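Side-chain contacts in flavoredoxin (PDB 2D5M), which binds flavin mononucleotide and, as a flavin reductase-like electron-transport protein, probably shuttles electrons between redox partners: residues P71-V76 with Y171-E176; A79-I84 with F93-L98; F114-E119 with N157-V162. One frame throughout, in Å; residues are numbered along the deposited sequence.

Contact 1: residues P71-V76 with Y171-E176; sequences PSRAYV and YYAVGE. With FMN (flavin mononucleotide), chain E.
At the dimethylbenzene end of the FMN pocket, in a fold of the flavin reductase-like family, Val76 and Tyr171 bring the start of helix 76-82 against strand 170-180. In the valine, chi1 of 68° puts CG2 anti to the backbone N and beside the carbonyl carbon, where it meets the tyrosine. CG2 of Val76 lies 3.3 Å from CD1 of Tyr171 and approaches that ring obliquely. The far end of the same tyrosine belongs to the flavin: Tyr171 OH is 3.4 Å from FMN C7M and 3.6 Å from FMN C8M, while its polar partner is the carboxylate of Asp80. One ring is thus set between helix and cofactor. Further along the strand the contact changes character. Arg73 lays one face of its guanidinium over the methyl of Ala173, NH2 of Arg73 to CB of Ala173 being 3.5 Å. A water in the guanidinium plane, at its edge, takes a hydrogen bond from Arg73 NH2 (3.1 Å) and gives one to Val174 O (2.8 Å). Salt bridges from NE to Asp160 and from NH1 to Glu176 of the second subunit engage the other nitrogens. With partners on all three nitrogens and a methyl over one face, the guanidinium is fixed in rotation, and its charge is probably shared between two carboxylates, one from each subunit.

Contact 2: residues A79-I84 with F93-L98; sequences ADYAGI and FASLGL. With FMN (flavin mononucleotide), chain E.
Tyr81 carries this junction of two short helices, 76-82 and 92-96, by laying its ring against Leu96 and Ser95. Ahead of it in the first helix, Ala79 packs on Pro71. Asp80 follows on a different side: its OD1 lies 3.8 Å from FMN C8M, and its two carboxylate oxygens take backbone N-H groups of Phe182, Ser183 and Gly185 of the second subunit, which hold the carboxylate in place beside the flavin methyl. Tyr81 comes next, and with CG anti to the backbone N (chi1 -176°) its ring is carried out to the neighbouring helix. One methyl of Leu96, CD2, sits over a ring face as a CH-pi contact, 4.0 Å from the centroid and displaced toward the CG end, where CD2 of Leu96 is 3.7 Å from CG of Tyr81. At the other end of the ring, Tyr81 OH is 3.7 Å from Ser95 CB; both hydroxyls are hydrogen-bonded to Glu90 OE2, which ties the polar rim together. Ala82 sends its carbonyl to Lys92 NZ. Gly83 then passes beside the ribityl chain, its CA 3.3 Å from FMN O2', and Ile84 continues along the cofactor. The second helix closes in a Schellman motif, Leu98 N bonding Phe93 O and Gly97 N, weakly, Ala94 O, with the positive phi of Gly97 characteristic of this C-terminal cap.

Contact 3: residues F114-E119 with N157-V162; sequences FPMAIE and NKVDPV
Pro115 and Val159 join the main antiparallel sheet of the flavin reductase-like fold to the short helix 156-159, in a small apolar contact whose two ends differ sharply. The tight part is the proline, which stands just before strand 116-126. Its ring meets the valine side chain at about a right angle, with Pro115 CG 3.8 Å from Val159 CG1. The same carbon also reaches the backbone, Pro115 CG lying 3.3 Å from Val159 O. The valine torsion (chi1 175°) accounts for the methyl touch: it puts CG1 beside the carbonyl carbon, on the side where the proline already meets the carbonyl oxygen. Around this pair the packing continues, Pro115 on Ser72 and Asp144, Val159 on Cys147. Directly after Val159 the helix ends as Asp160 adopts a positive phi of 60°, and the chain turns back toward the sheet. The solvent side is that of Lys158, exposed, whose extended chain leads away from the strand; Asn157, though exposed too, gives its ND2 to Gly175 O. Met116 provides the looser flank of the buried side. Its extended side chain packs on Val141, Val143 and Tyr12 of the second subunit, and the helix is met at the base of that chain, Met116 CB to Val159 CG1 at 4.4 Å.

Overall arrangement
The three contacts illustrate how one dimeric flavoprotein links its cofactor pocket to its sheet. Contacts 1 and 2, with centres about 16 Å apart, both touch the FMN and meet beside its methyl groups, where Tyr171 OH lies 2.6 Å from Asp80 OD1; Tyr75 and Leu98 add apolar packing. Contact 3 lies on the sheet side and adjoins contact 1, centre to centre about 9 Å, through Arg73 NE and Asp160 OD1 at 2.8 Å and through Asn157 ND2 and Gly175 O at 2.9 Å. Along the chain, contacts 2 and 3 follow in series within the loop that contact 1 closes, and all three reach the second subunit.

Contact 1: residues P71-V76 with Y171-E176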
loop_
_atom_site.group_PDB
_atom_site.type_symbol
_atom_site.label_atom_id
_atom_site.label_comp_id
_atom_site.label_asym_id
_atom_site.label_seq_id
_atom_site.Cartn_x
_atom_site.Cartn_y
_atom_site.Cartn_z
ATOM N N PRO A 71 2.714 -11.218 -7.324
ATOM C CA PRO A 71 2.795 -11.676 -8.732
ATOM C C PRO A 71 3.710 -10.719 -9.520
ATOM O O PRO A 71 3.724 -9.503 -9.301
ATOM C CB PRO A 71 1.384 -11.555 -9.244
ATOM C CG PRO A 71 0.795 -10.471 -8.396
ATOM C CD PRO A 71 1.435 -10.597 -7.006
ATOM N N SER A 72 4.379 -11.249 -10.510
ATOM C CA SER A 72 5.027 -10.538 -11.591
ATOM C C SER A 72 3.998 -10.365 -12.706
ATOM O O SER A 72 2.898 -10.948 -12.682
ATOM C CB SER A 72 6.243 -11.236 -12.118
ATOM O OG SER A 72 5.883 -12.508 -12.562
ATOM N N ARG A 73 4.337 -9.543 -13.697
ATOM C CA ARG A 73 3.336 -9.225 -14.701
ATOM C C ARG A 73 2.875 -10.462 -15.454
ATOM O O ARG A 73 1.734 -10.465 -15.921
ATOM C CB ARG A 73 3.890 -8.179 -15.679
ATOM C CG ARG A 73 4.789 -8.732 -16.778
ATOM C CD ARG A 73 5.251 -7.622 -17.705
ATOM N NE ARG A 73 6.053 -6.655 -17.028
ATOM C CZ ARG A 73 6.358 -5.424 -17.462
ATOM N NH1 ARG A 73 5.883 -4.994 -18.621
ATOM N NH2 ARG A 73 7.145 -4.670 -16.686
ATOM N N ALA A 74 3.697 -11.499 -15.586
ATOM C CA ALA A 74 3.230 -12.703 -16.281
ATOM C C ALA A 74 2.034 -13.381 -15.640
ATOM O O ALA A 74 1.358 -14.184 -16.286
ATOM C CB ALA A 74 4.423 -13.690 -16.358
ATOM N N TYR A 75 1.824 -13.095 -14.357
ATOM C CA TYR A 75 0.798 -13.754 -13.576
ATOM C C TYR A 75 -0.348 -12.784 -13.212
ATOM O O TYR A 75 -1.132 -13.095 -12.303
ATOM C CB TYR A 75 1.408 -14.394 -12.315
ATOM C CG TYR A 75 2.347 -15.507 -12.697
ATOM C CD1 TYR A 75 1.828 -16.736 -13.127
ATOM C CD2 TYR A 75 3.726 -15.325 -12.692
ATOM C CE1 TYR A 75 2.679 -17.771 -13.492
ATOM C CE2 TYR A 75 4.539 -16.380 -13.069
ATOM C CZ TYR A 75 4.023 -17.552 -13.474
ATOM O OH TYR A 75 4.845 -18.606 -13.861
ATOM N N VAL A 76 -0.467 -11.687 -13.917
ATOM C CA VAL A 76 -1.532 -10.740 -13.645
ATOM C C VAL A 76 -2.921 -11.372 -13.862
ATOM O O VAL A 76 -3.823 -11.136 -13.051
ATOM C CB VAL A 76 -1.369 -9.428 -14.457
ATOM C CG1 VAL A 76 -1.565 -9.610 -15.950
ATOM C CG2 VAL A 76 -2.327 -8.361 -13.888
ATOM N N TYR A 171 -4.526 -2.755 -13.746
ATOM C CA TYR A 171 -3.230 -3.203 -13.258
ATOM C C TYR A 171 -2.106 -2.567 -14.066
ATOM O O TYR A 171 -2.209 -2.518 -15.296
ATOM C CB TYR A 171 -3.140 -4.706 -13.383
ATOM C CG TYR A 171 -4.130 -5.508 -12.569
ATOM C CD1 TYR A 171 -4.956 -6.418 -13.171
ATOM C CD2 TYR A 171 -4.222 -5.361 -11.199
ATOM C CE1 TYR A 171 -5.874 -7.171 -12.446
ATOM C CE2 TYR A 171 -5.114 -6.128 -10.455
ATOM C CZ TYR A 171 -5.927 -7.033 -11.084
ATOM O OH TYR A 171 -6.770 -7.754 -10.307
ATOM N N TYR A 172 -1.059 -2.171 -13.376
ATOM C CA TYR A 172 0.121 -1.502 -13.924
ATOM C C TYR A 172 1.390 -2.155 -13.434
ATOM O O TYR A 172 1.435 -2.749 -12.363
ATOM C CB TYR A 172 0.126 0.013 -13.524
ATOM C CG TYR A 172 -0.863 0.795 -14.361
ATOM C CD1 TYR A 172 -0.436 1.525 -15.436
ATOM C CD2 TYR A 172 -2.217 0.786 -14.082
ATOM C CE1 TYR A 172 -1.333 2.228 -16.209
ATOM C CE2 TYR A 172 -3.124 1.442 -14.844
ATOM C CZ TYR A 172 -2.677 2.181 -15.930
ATOM O OH TYR A 172 -3.591 2.847 -16.695
ATOM N N ALA A 173 2.482 -2.049 -14.208
ATOM C CA ALA A 173 3.815 -2.412 -13.823
ATOM C C ALA A 173 4.513 -1.263 -13.092
ATOM O O ALA A 173 4.080 -0.106 -13.185
ATOM C CB ALA A 173 4.660 -2.805 -15.031
ATOM N N VAL A 174 5.565 -1.600 -12.412
ATOM C CA VAL A 174 6.533 -0.639 -11.881
ATOM C C VAL A 174 7.429 -0.192 -13.015
ATOM O O VAL A 174 7.863 -0.971 -13.844
ATOM C CB VAL A 174 7.378 -1.236 -10.717
ATOM C CG1 VAL A 174 8.418 -0.251 -10.255
ATOM C CG2 VAL A 174 6.496 -1.666 -9.571
ATOM N N GLY A 175 7.696 1.122 -13.031
ATOM C CA GLY A 175 8.577 1.753 -13.980
ATOM C C GLY A 175 9.964 2.006 -13.490
ATOM O O GLY A 175 10.553 1.196 -12.760
ATOM N N GLU A 176 10.521 3.115 -13.912
ATOM C CA GLU A 176 11.945 3.352 -13.706
ATOM C C GLU A 176 12.277 3.909 -12.323
ATOM O O GLU A 176 11.483 4.563 -11.658
ATOM C CB GLU A 176 12.492 4.308 -14.776
ATOM C CG GLU A 176 11.712 5.613 -14.620
ATOM C CD GLU A 176 10.637 5.754 -15.704
ATOM O OE1 GLU A 176 10.803 6.793 -16.407
ATOM O OE2 GLU A 176 9.719 4.887 -15.805
HETATM N N1 FMN E . -11.237 -8.816 -0.937
HETATM C C2 FMN E . -10.974 -8.485 0.366
HETATM O O2 FMN E . -11.655 -8.954 1.289
HETATM N N3 FMN E . -9.948 -7.583 0.632
HETATM C C4 FMN E . -9.177 -6.950 -0.318
HETATM O O4 FMN E . -8.281 -6.148 0.019
HETATM C C4A FMN E . -9.486 -7.253 -1.673
HETATM N N5 FMN E . -8.807 -6.623 -2.662
HETATM C C5A FMN E . -9.038 -7.084 -3.934
HETATM C C6 FMN E . -8.320 -6.464 -4.995
HETATM C C7 FMN E . -8.433 -6.867 -6.316
HETATM C C7M FMN E . -7.703 -6.170 -7.440
HETATM C C8 FMN E . -9.297 -7.992 -6.590
HETATM C C8M FMN E . -9.372 -8.521 -8.014
HETATM C C9 FMN E . -10.056 -8.556 -5.579
HETATM C C9A FMN E . -9.942 -8.134 -4.264
HETATM N N10 FMN E . -10.712 -8.651 -3.200
HETATM C C10 FMN E . -10.457 -8.267 -1.906
HETATM C "C1'" FMN E . -11.752 -9.683 -3.473
HETATM C "C2'" FMN E . -11.290 -11.095 -3.122
HETATM O "O2'" FMN E . -9.998 -11.400 -3.660
HETATM C "C3'" FMN E . -12.302 -12.090 -3.700
HETATM O "O3'" FMN E . -13.526 -11.924 -2.946
HETATM C "C4'" FMN E . -11.849 -13.541 -3.668
HETATM O "O4'" FMN E . -12.745 -14.259 -4.560
HETATM C "C5'" FMN E . -11.893 -14.165 -2.317
HETATM O "O5'" FMN E . -11.457 -15.556 -2.454
HETATM P P FMN E . -11.724 -16.635 -1.289
HETATM O O1P FMN E . -13.239 -16.708 -1.048
HETATM O O2P FMN E . -11.002 -16.237 -0.024
HETATM O O3P FMN E . -11.171 -17.888 -1.944
HETATM O O HOH W 1 8.132 -1.721 -16.521
#

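Contact 2: residues A79-I84 with F93-L98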
loop_
_atom_site.group_PDB
_atom_site.type_symbol
_atom_site.label_atom_id
_atom_site.label_comp_id
_atom_site.label_asym_id
_atom_site.label_seq_id
_atom_site.Cartn_x
_atom_site.Cartn_y
_atom_site.Cartn_z
ATOM N N ALA A 79 -3.619 -13.726 -10.874
ATOM C CA ALA A 79 -3.914 -12.961 -9.687
ATOM C C ALA A 79 -5.346 -12.442 -9.726
ATOM O O ALA A 79 -6.088 -12.496 -8.738
ATOM C CB ALA A 79 -2.902 -11.844 -9.520
ATOM N N ASP A 80 -5.735 -11.918 -10.897
ATOM C CA ASP A 80 -7.104 -11.434 -11.068
ATOM C C ASP A 80 -8.117 -12.553 -10.849
ATOM O O ASP A 80 -9.131 -12.354 -10.155
ATOM C CB ASP A 80 -7.232 -10.784 -12.436
ATOM C CG ASP A 80 -8.474 -9.919 -12.567
ATOM O OD1 ASP A 80 -8.632 -9.002 -11.701
ATOM O OD2 ASP A 80 -9.251 -10.119 -13.527
ATOM N N TYR A 81 -7.852 -13.732 -11.411
ATOM C CA TYR A 81 -8.717 -14.880 -11.213
ATOM C C TYR A 81 -8.941 -15.133 -9.727
ATOM O O TYR A 81 -10.060 -15.374 -9.286
ATOM C CB TYR A 81 -8.103 -16.108 -11.898
ATOM C CG TYR A 81 -8.919 -17.356 -11.864
ATOM C CD1 TYR A 81 -9.657 -17.759 -12.995
ATOM C CD2 TYR A 81 -8.953 -18.194 -10.751
ATOM C CE1 TYR A 81 -10.399 -18.906 -12.985
ATOM C CE2 TYR A 81 -9.715 -19.344 -10.730
ATOM C CZ TYR A 81 -10.437 -19.694 -11.877
ATOM O OH TYR A 81 -11.196 -20.852 -11.870
ATOM N N ALA A 82 -7.859 -15.127 -8.969
ATOM C CA ALA A 82 -7.913 -15.400 -7.520
ATOM C C ALA A 82 -8.735 -14.367 -6.786
ATOM O O ALA A 82 -9.214 -14.623 -5.670
ATOM C CB ALA A 82 -6.498 -15.473 -6.944
ATOM N N GLY A 83 -8.856 -13.169 -7.374
ATOM C CA GLY A 83 -9.701 -12.080 -6.857
ATOM C C GLY A 83 -11.116 -12.043 -7.361
ATOM O O GLY A 83 -11.868 -11.144 -6.940
ATOM N N ILE A 84 -11.498 -12.942 -8.266
ATOM C CA ILE A 84 -12.858 -13.044 -8.771
ATOM C C ILE A 84 -13.581 -14.235 -8.192
ATOM O O ILE A 84 -14.738 -14.147 -7.815
ATOM C CB ILE A 84 -12.832 -13.104 -10.309
ATOM C CG1 ILE A 84 -12.261 -11.850 -10.945
ATOM C CG2 ILE A 84 -14.250 -13.446 -10.846
ATOM C CD1 ILE A 84 -11.938 -11.964 -12.427
ATOM N N PHE A 93 -5.292 -23.349 -7.180
ATOM C CA PHE A 93 -3.969 -23.747 -7.665
ATOM C C PHE A 93 -4.112 -24.739 -8.815
ATOM O O PHE A 93 -3.397 -24.658 -9.827
ATOM C CB PHE A 93 -3.130 -24.350 -6.542
ATOM C CG PHE A 93 -2.590 -23.318 -5.565
ATOM C CD1 PHE A 93 -1.331 -22.772 -5.786
ATOM C CD2 PHE A 93 -3.315 -22.919 -4.460
ATOM C CE1 PHE A 93 -0.799 -21.850 -4.911
ATOM C CE2 PHE A 93 -2.763 -21.973 -3.579
ATOM C CZ PHE A 93 -1.504 -21.477 -3.797
ATOM N N ALA A 94 -5.043 -25.699 -8.687
ATOM C CA ALA A 94 -5.315 -26.616 -9.747
ATOM C C ALA A 94 -5.854 -25.902 -10.955
ATOM O O ALA A 94 -5.459 -26.144 -12.083
ATOM C CB ALA A 94 -6.331 -27.710 -9.310
ATOM N N SER A 95 -6.811 -24.994 -10.769
ATOM C CA SER A 95 -7.403 -24.284 -11.901
ATOM C C SER A 95 -6.369 -23.453 -12.674
ATOM O O SER A 95 -6.430 -23.369 -13.900
ATOM C CB SER A 95 -8.484 -23.309 -11.423
ATOM O OG SER A 95 -9.491 -24.069 -10.797
ATOM N N LEU A 96 -5.451 -22.826 -11.947
ATOM C CA LEU A 96 -4.476 -21.888 -12.525
ATOM C C LEU A 96 -3.200 -22.546 -12.947
ATOM O O LEU A 96 -2.352 -21.895 -13.556
ATOM C CB LEU A 96 -4.227 -20.765 -11.521
ATOM C CG LEU A 96 -5.414 -19.823 -11.305
ATOM C CD1 LEU A 96 -5.159 -18.880 -10.137
ATOM C CD2 LEU A 96 -5.760 -19.062 -12.552
ATOM N N GLY A 97 -3.003 -23.825 -12.587
ATOM C CA GLY A 97 -1.738 -24.503 -12.859
ATOM C C GLY A 97 -0.569 -23.914 -12.095
ATOM O O GLY A 97 0.539 -23.813 -12.630
ATOM N N LEU A 98 -0.782 -23.493 -10.863
ATOM C CA LEU A 98 0.237 -22.959 -9.990
ATOM C C LEU A 98 0.538 -23.902 -8.844
ATOM O O LEU A 98 -0.253 -24.838 -8.568
ATOM C CB LEU A 98 -0.261 -21.587 -9.431
ATOM C CG LEU A 98 -0.482 -20.514 -10.466
ATOM C CD1 LEU A 98 -1.063 -19.267 -9.813
ATOM C CD2 LEU A 98 0.778 -20.127 -11.165
HETATM N N1 FMN E . -11.237 -8.816 -0.937
HETATM C C2 FMN E . -10.974 -8.485 0.366
HETATM O O2 FMN E . -11.655 -8.954 1.289
HETATM N N3 FMN E . -9.948 -7.583 0.632
HETATM C C4 FMN E . -9.177 -6.950 -0.318
HETATM O O4 FMN E . -8.281 -6.148 0.019
HETATM C C4A FMN E . -9.486 -7.253 -1.673
HETATM N N5 FMN E . -8.807 -6.623 -2.662
HETATM C C5A FMN E . -9.038 -7.084 -3.934
HETATM C C6 FMN E . -8.320 -6.464 -4.995
HETATM C C7 FMN E . -8.433 -6.867 -6.316
HETATM C C7M FMN E . -7.703 -6.170 -7.440
HETATM C C8 FMN E . -9.297 -7.992 -6.590
HETATM C C8M FMN E . -9.372 -8.521 -8.014
HETATM C C9 FMN E . -10.056 -8.556 -5.579
HETATM C C9A FMN E . -9.942 -8.134 -4.264
HETATM N N10 FMN E . -10.712 -8.651 -3.200
HETATM C C10 FMN E . -10.457 -8.267 -1.906
HETATM C "C1'" FMN E . -11.752 -9.683 -3.473
HETATM C "C2'" FMN E . -11.290 -11.095 -3.122
HETATM O "O2'" FMN E . -9.998 -11.400 -3.660
HETATM C "C3'" FMN E . -12.302 -12.090 -3.700
HETATM O "O3'" FMN E . -13.526 -11.924 -2.946
HETATM C "C4'" FMN E . -11.849 -13.541 -3.668
HETATM O "O4'" FMN E . -12.745 -14.259 -4.560
HETATM C "C5'" FMN E . -11.893 -14.165 -2.317
HETATM O "O5'" FMN E . -11.457 -15.556 -2.454
HETATM P P FMN E . -11.724 -16.635 -1.289
HETATM O O1P FMN E . -13.239 -16.708 -1.048
HETATM O O2P FMN E . -11.002 -16.237 -0.024
HETATM O O3P FMN E . -11.171 -17.888 -1.944
#

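Contact 3: residues F114-E119 with N157-V162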
loop_
_atom_site.group_PDB
_atom_site.type_symbol
_atom_site.label_atom_id
_atom_site.label_comp_id
_atom_site.label_asym_id
_atom_site.label_seq_id
_atom_site.Cartn_x
_atom_site.Cartn_y
_atom_site.Cartn_z
ATOM N N PHE A 114 5.691 -17.361 -8.225
ATOM C CA PHE A 114 5.847 -15.914 -8.080
ATOM C C PHE A 114 7.249 -15.583 -7.577
ATOM O O PHE A 114 7.889 -16.386 -6.930
ATOM C CB PHE A 114 4.796 -15.345 -7.158
ATOM C CG PHE A 114 3.376 -15.342 -7.703
ATOM C CD1 PHE A 114 2.988 -15.944 -8.901
ATOM C CD2 PHE A 114 2.392 -14.680 -6.978
ATOM C CE1 PHE A 114 1.666 -15.952 -9.312
ATOM C CE2 PHE A 114 1.089 -14.690 -7.396
ATOM C CZ PHE A 114 0.709 -15.327 -8.540
ATOM N N PRO A 115 7.712 -14.377 -7.873
ATOM C CA PRO A 115 9.093 -14.041 -7.570
ATOM C C PRO A 115 9.376 -13.795 -6.106
ATOM O O PRO A 115 10.544 -13.825 -5.645
ATOM C CB PRO A 115 9.304 -12.766 -8.381
ATOM C CG PRO A 115 7.927 -12.130 -8.502
ATOM C CD PRO A 115 7.088 -13.349 -8.715
ATOM N N MET A 116 8.361 -13.485 -5.344
ATOM C CA MET A 116 8.519 -13.058 -3.952
ATOM C C MET A 116 7.339 -13.592 -3.125
ATOM O O MET A 116 6.189 -13.502 -3.532
ATOM C CB MET A 116 8.561 -11.555 -3.880
ATOM C CG MET A 116 8.693 -10.933 -2.526
ATOM S SD MET A 116 9.117 -9.196 -2.855
ATOM C CE MET A 116 9.259 -8.687 -1.190
ATOM N N ALA A 117 7.654 -14.095 -1.937
ATOM C CA ALA A 117 6.657 -14.633 -1.033
ATOM C C ALA A 117 7.057 -14.237 0.413
ATOM O O ALA A 117 8.222 -14.200 0.757
ATOM C CB ALA A 117 6.540 -16.127 -1.169
ATOM N N ILE A 118 6.045 -13.947 1.197
ATOM C CA ILE A 118 6.192 -13.523 2.579
ATOM C C ILE A 118 5.394 -14.482 3.452
ATOM O O ILE A 118 4.225 -14.771 3.131
ATOM C CB ILE A 118 5.660 -12.065 2.739
ATOM C CG1 ILE A 118 6.268 -11.122 1.727
ATOM C CG2 ILE A 118 5.881 -11.623 4.174
ATOM C CD1 ILE A 118 5.640 -9.740 1.723
ATOM N N GLU A 119 5.995 -14.995 4.509
ATOM C CA GLU A 119 5.347 -15.878 5.453
ATOM C C GLU A 119 4.942 -15.110 6.696
ATOM O O GLU A 119 5.810 -14.452 7.303
ATOM C CB GLU A 119 6.304 -17.030 5.847
ATOM C CG GLU A 119 6.724 -17.893 4.683
ATOM C CD GLU A 119 7.267 -19.244 5.093
ATOM O OE1 GLU A 119 6.791 -19.750 6.163
ATOM O OE2 GLU A 119 8.088 -19.794 4.324
ATOM N N ASN A 157 12.544 -4.081 -10.271
ATOM C CA ASN A 157 12.199 -4.295 -11.679
ATOM C C ASN A 157 12.348 -5.756 -12.114
ATOM O O ASN A 157 11.666 -6.165 -13.069
ATOM C CB ASN A 157 13.078 -3.413 -12.550
ATOM C CG ASN A 157 12.783 -1.958 -12.487
ATOM O OD1 ASN A 157 13.729 -1.163 -12.299
ATOM N ND2 ASN A 157 11.493 -1.564 -12.606
ATOM N N LYS A 158 13.207 -6.536 -11.458
ATOM C CA LYS A 158 13.277 -7.962 -11.726
ATOM C C LYS A 158 12.128 -8.700 -11.074
ATOM O O LYS A 158 11.506 -9.598 -11.696
ATOM C CB LYS A 158 14.621 -8.544 -11.255
ATOM C CG LYS A 158 15.784 -8.030 -12.121
ATOM C CD LYS A 158 17.115 -8.518 -11.592
ATOM C CE LYS A 158 18.270 -8.379 -12.571
ATOM N NZ LYS A 158 19.413 -9.210 -12.051
ATOM N N VAL A 159 11.790 -8.342 -9.827
ATOM C CA VAL A 159 10.569 -8.869 -9.215
ATOM C C VAL A 159 9.355 -8.577 -10.103
ATOM O O VAL A 159 8.482 -9.432 -10.349
ATOM C CB VAL A 159 10.382 -8.332 -7.793
ATOM C CG1 VAL A 159 9.065 -8.785 -7.206
ATOM C CG2 VAL A 159 11.529 -8.799 -6.904
ATOM N N ASP A 160 9.296 -7.337 -10.564
ATOM C CA ASP A 160 8.293 -6.880 -11.493
ATOM C C ASP A 160 6.871 -7.019 -10.943
ATOM O O ASP A 160 5.974 -7.568 -11.596
ATOM C CB ASP A 160 8.438 -7.653 -12.818
ATOM C CG ASP A 160 7.631 -7.078 -13.923
ATOM O OD1 ASP A 160 7.048 -7.862 -14.734
ATOM O OD2 ASP A 160 7.581 -5.822 -14.043
ATOM N N PRO A 161 6.629 -6.462 -9.768
ATOM C CA PRO A 161 5.325 -6.625 -9.106
ATOM C C PRO A 161 4.205 -5.823 -9.769
ATOM O O PRO A 161 4.426 -4.828 -10.455
ATOM C CB PRO A 161 5.602 -6.039 -7.710
ATOM C CG PRO A 161 6.611 -4.959 -7.954
ATOM C CD PRO A 161 7.506 -5.523 -9.026
ATOM N N VAL A 162 2.984 -6.276 -9.557
ATOM C CA VAL A 162 1.814 -5.608 -10.101
ATOM C C VAL A 162 1.295 -4.571 -9.122
ATOM O O VAL A 162 1.213 -4.795 -7.910
ATOM C CB VAL A 162 0.723 -6.625 -10.432
ATOM C CG1 VAL A 162 -0.558 -6.018 -10.946
ATOM C CG2 VAL A 162 1.175 -7.688 -11.418
#